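Local coordinates for protein myosin IE heavy chain (Dictyostelium discoideum, PDB 1LKX) that binds actin and hydrolyses ATP as an actin-activated, single-headed myosin motor, and may move membranes relative to actin filaments, at residues L217-L229 and W267-I279. Residues are numbered along the deposited sequence; the frame is centred on the assembly and turned at random.
Sequences LGLTPNAPAYEYL and WRILAAILHIGNI
Ala271 is the low point on helix 260-276, and two leucines close over its methyl: Leu219 CD1 sits 3.6 Å from Ala271 CB and Leu217 CD2 3.8 Å from the same carbon. Leu217 also leans on the backbone at Arg268, while its CD1 reaches Trp267 CB. Between these leucines helix 211-217 ends in a Schellman motif, Gly218 taking the positive phi. His275 CB points away from this turn, but CG lies anti to the carbonyl carbon (chi1 -77°), bringing the ring back so that NE2 donates a 3.0 Å hydrogen bond to Gly218 O; the carbonyl oxygen lies in the imidazole plane, yet the nitrogen stands well above the carbonyl plane. In this part of the myosin motor domain the loop then swings away from helix 260-276 and returns at Tyr226 to start helix 227-231. Leu274 is the bump here, crossing Tyr226 at about a right angle: its CB meets Tyr226 CD2 at 3.7 Å, with CD1 more loosely over the ring face. The Tyr226 hydroxyl accepts a hydrogen bond from Thr220 N, tying the loop across its bend. Gly277 CA lies over one face of the Tyr228 ring, toward its rim, a CH-pi contact modelled doubtfully close; Tyr228 OH hydrogen-bonds to Asp350 of helix 342-372.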
# COMPACT_ATOMS: atom_id res chain seq x y z
N LEU A 217 29.12 -16.93 -5.74
CA LEU A 217 27.96 -17.12 -4.89
C LEU A 217 27.48 -18.56 -4.89
O LEU A 217 26.65 -18.94 -4.06
CB LEU A 217 26.82 -16.21 -5.35
CG LEU A 217 26.99 -14.72 -5.07
CD1 LEU A 217 25.94 -13.95 -5.85
CD2 LEU A 217 26.88 -14.44 -3.58
N GLY A 218 27.99 -19.36 -5.81
CA GLY A 218 27.58 -20.74 -5.88
C GLY A 218 26.25 -20.86 -6.61
O GLY A 218 25.56 -21.88 -6.50
N LEU A 219 25.90 -19.82 -7.35
CA LEU A 219 24.65 -19.78 -8.09
C LEU A 219 24.82 -20.10 -9.55
O LEU A 219 25.91 -19.96 -10.10
CB LEU A 219 23.99 -18.40 -7.96
CG LEU A 219 23.49 -18.00 -6.57
CD1 LEU A 219 22.88 -16.62 -6.63
CD2 LEU A 219 22.46 -19.00 -6.07
N THR A 220 23.73 -20.54 -10.17
CA THR A 220 23.69 -20.87 -11.58
C THR A 220 22.57 -20.04 -12.16
O THR A 220 21.47 -20.02 -11.61
CB THR A 220 23.38 -22.35 -11.81
OG1 THR A 220 22.83 -22.53 -13.13
CG2 THR A 220 22.39 -22.84 -10.77
N PRO A 221 22.83 -19.33 -13.28
CA PRO A 221 21.84 -18.48 -13.95
C PRO A 221 20.67 -19.29 -14.47
O PRO A 221 20.61 -19.64 -15.65
CB PRO A 221 22.64 -17.86 -15.09
CG PRO A 221 23.56 -18.97 -15.46
CD PRO A 221 24.04 -19.45 -14.10
N ASN A 222 19.72 -19.59 -13.59
CA ASN A 222 18.58 -20.39 -13.98
C ASN A 222 17.66 -20.59 -12.79
O ASN A 222 17.94 -21.39 -11.90
CB ASN A 222 19.11 -21.74 -14.50
CG ASN A 222 18.05 -22.54 -15.23
OD1 ASN A 222 17.16 -23.13 -14.62
ND2 ASN A 222 18.13 -22.55 -16.56
N ALA A 223 16.54 -19.87 -12.78
CA ALA A 223 15.59 -19.97 -11.68
C ALA A 223 15.13 -21.39 -11.39
O ALA A 223 15.03 -21.78 -10.23
CB ALA A 223 14.38 -19.09 -11.96
N PRO A 224 14.83 -22.17 -12.42
CA PRO A 224 14.37 -23.56 -12.22
C PRO A 224 15.31 -24.37 -11.32
O PRO A 224 14.90 -25.33 -10.65
CB PRO A 224 14.32 -24.11 -13.64
CG PRO A 224 13.92 -22.91 -14.43
CD PRO A 224 14.80 -21.82 -13.85
N ALA A 225 16.58 -23.96 -11.29
CA ALA A 225 17.59 -24.64 -10.49
C ALA A 225 17.39 -24.48 -8.98
O ALA A 225 18.09 -25.10 -8.19
CB ALA A 225 18.98 -24.13 -10.89
N TYR A 226 16.44 -23.65 -8.58
CA TYR A 226 16.20 -23.45 -7.16
C TYR A 226 14.80 -23.83 -6.72
O TYR A 226 13.81 -23.49 -7.37
CB TYR A 226 16.54 -22.01 -6.79
CG TYR A 226 17.95 -21.67 -7.17
CD1 TYR A 226 18.29 -21.39 -8.49
CD2 TYR A 226 18.98 -21.74 -6.24
CE1 TYR A 226 19.60 -21.20 -8.88
CE2 TYR A 226 20.30 -21.56 -6.61
CZ TYR A 226 20.61 -21.29 -7.93
OH TYR A 226 21.92 -21.15 -8.32
N GLU A 227 14.75 -24.55 -5.60
CA GLU A 227 13.50 -25.03 -5.02
C GLU A 227 12.43 -23.96 -4.85
O GLU A 227 11.37 -24.01 -5.48
CB GLU A 227 13.80 -25.68 -3.67
CG GLU A 227 12.57 -26.20 -2.96
CD GLU A 227 11.66 -26.98 -3.89
OE1 GLU A 227 12.19 -27.74 -4.74
OE2 GLU A 227 10.41 -26.84 -3.78
N TYR A 228 12.71 -22.99 -3.99
CA TYR A 228 11.76 -21.92 -3.75
C TYR A 228 11.20 -21.33 -5.04
O TYR A 228 9.99 -21.14 -5.15
CB TYR A 228 12.41 -20.81 -2.92
CG TYR A 228 12.70 -21.20 -1.48
CD1 TYR A 228 11.89 -22.12 -0.81
CD2 TYR A 228 13.74 -20.60 -0.79
CE1 TYR A 228 12.13 -22.43 0.53
CE2 TYR A 228 13.99 -20.90 0.54
CZ TYR A 228 13.17 -21.82 1.20
OH TYR A 228 13.42 -22.12 2.52
N LEU A 229 12.06 -21.06 -6.01
CA LEU A 229 11.59 -20.49 -7.27
C LEU A 229 10.87 -21.48 -8.17
O LEU A 229 9.93 -21.14 -8.88
CB LEU A 229 12.76 -19.88 -8.04
CG LEU A 229 13.55 -18.78 -7.32
CD1 LEU A 229 14.52 -18.14 -8.29
CD2 LEU A 229 12.59 -17.75 -6.77
N TRP A 267 23.75 -9.27 -2.20
CA TRP A 267 23.71 -10.44 -3.06
C TRP A 267 23.90 -11.75 -2.32
O TRP A 267 23.19 -12.73 -2.58
CB TRP A 267 24.76 -10.31 -4.16
CG TRP A 267 24.54 -9.17 -5.08
CD1 TRP A 267 25.48 -8.59 -5.88
CD2 TRP A 267 23.31 -8.47 -5.32
NE1 TRP A 267 24.92 -7.56 -6.60
CE2 TRP A 267 23.59 -7.47 -6.27
CE3 TRP A 267 22.01 -8.59 -4.82
CZ2 TRP A 267 22.61 -6.59 -6.74
CZ3 TRP A 267 21.03 -7.71 -5.29
CH2 TRP A 267 21.34 -6.72 -6.24
N ARG A 268 24.84 -11.77 -1.38
CA ARG A 268 25.12 -12.97 -0.62
C ARG A 268 23.87 -13.46 0.08
O ARG A 268 23.51 -14.63 -0.04
CB ARG A 268 26.23 -12.72 0.40
CG ARG A 268 27.56 -12.37 -0.23
CD ARG A 268 28.73 -12.69 0.67
NE ARG A 268 29.59 -11.52 0.85
CZ ARG A 268 29.33 -10.55 1.71
NH1 ARG A 268 28.24 -10.62 2.47
NH2 ARG A 268 30.15 -9.51 1.79
N ILE A 269 23.21 -12.57 0.82
CA ILE A 269 21.99 -12.94 1.53
C ILE A 269 20.94 -13.50 0.58
O ILE A 269 20.29 -14.50 0.89
CB ILE A 269 21.41 -11.74 2.29
CG1 ILE A 269 22.30 -11.44 3.49
CG2 ILE A 269 20.00 -12.02 2.75
CD1 ILE A 269 21.93 -10.20 4.23
N LEU A 270 20.75 -12.87 -0.58
CA LEU A 270 19.78 -13.41 -1.51
C LEU A 270 20.21 -14.81 -1.95
O LEU A 270 19.39 -15.73 -2.00
CB LEU A 270 19.61 -12.50 -2.72
CG LEU A 270 18.83 -11.21 -2.51
CD1 LEU A 270 18.59 -10.59 -3.87
CD2 LEU A 270 17.52 -11.46 -1.81
N ALA A 271 21.50 -14.97 -2.26
CA ALA A 271 22.03 -16.26 -2.69
C ALA A 271 21.89 -17.32 -1.59
O ALA A 271 21.65 -18.50 -1.86
CB ALA A 271 23.48 -16.11 -3.09
N ALA A 272 22.04 -16.88 -0.34
CA ALA A 272 21.92 -17.76 0.81
C ALA A 272 20.49 -18.28 0.89
O ALA A 272 20.27 -19.48 1.09
CB ALA A 272 22.27 -17.01 2.07
N ILE A 273 19.53 -17.38 0.74
CA ILE A 273 18.12 -17.75 0.80
C ILE A 273 17.82 -18.75 -0.29
O ILE A 273 17.07 -19.70 -0.09
CB ILE A 273 17.21 -16.51 0.63
CG1 ILE A 273 17.39 -15.59 1.84
CG2 ILE A 273 15.76 -16.94 0.49
CD1 ILE A 273 16.76 -14.23 1.68
N LEU A 274 18.43 -18.55 -1.45
CA LEU A 274 18.24 -19.46 -2.57
C LEU A 274 18.82 -20.84 -2.26
O LEU A 274 18.22 -21.86 -2.60
CB LEU A 274 18.87 -18.91 -3.83
CG LEU A 274 18.14 -17.76 -4.51
CD1 LEU A 274 18.78 -17.49 -5.87
CD2 LEU A 274 16.69 -18.14 -4.68
N HIS A 275 19.99 -20.87 -1.64
CA HIS A 275 20.61 -22.13 -1.29
C HIS A 275 19.82 -22.80 -0.18
O HIS A 275 19.53 -23.99 -0.25
CB HIS A 275 22.06 -21.92 -0.88
CG HIS A 275 22.98 -21.69 -2.04
ND1 HIS A 275 24.05 -20.83 -1.99
CD2 HIS A 275 22.98 -22.22 -3.30
CE1 HIS A 275 24.67 -20.82 -3.16
NE2 HIS A 275 24.03 -21.66 -3.97
N ILE A 276 19.44 -22.04 0.84
CA ILE A 276 18.68 -22.59 1.95
C ILE A 276 17.47 -23.37 1.42
O ILE A 276 17.11 -24.43 1.94
CB ILE A 276 18.16 -21.48 2.89
CG1 ILE A 276 19.33 -20.78 3.58
CG2 ILE A 276 17.21 -22.06 3.92
CD1 ILE A 276 18.92 -19.62 4.48
N GLY A 277 16.86 -22.84 0.37
CA GLY A 277 15.70 -23.49 -0.20
C GLY A 277 15.95 -24.86 -0.80
O GLY A 277 15.02 -25.63 -1.04
N ASN A 278 17.22 -25.17 -1.05
CA ASN A 278 17.55 -26.45 -1.64
C ASN A 278 18.03 -27.47 -0.63
O ASN A 278 18.45 -28.57 -1.00
CB ASN A 278 18.58 -26.26 -2.75
CG ASN A 278 18.01 -25.53 -3.94
OD1 ASN A 278 18.68 -25.36 -4.96
ND2 ASN A 278 16.76 -25.10 -3.83
N ILE A 279 17.97 -27.12 0.65
CA ILE A 279 18.40 -28.06 1.67
C ILE A 279 17.33 -29.11 1.91
O ILE A 279 16.20 -28.80 2.27
CB ILE A 279 18.67 -27.34 3.00
CG1 ILE A 279 19.94 -26.50 2.89
CG2 ILE A 279 18.80 -28.37 4.12
CD1 ILE A 279 20.31 -25.82 4.18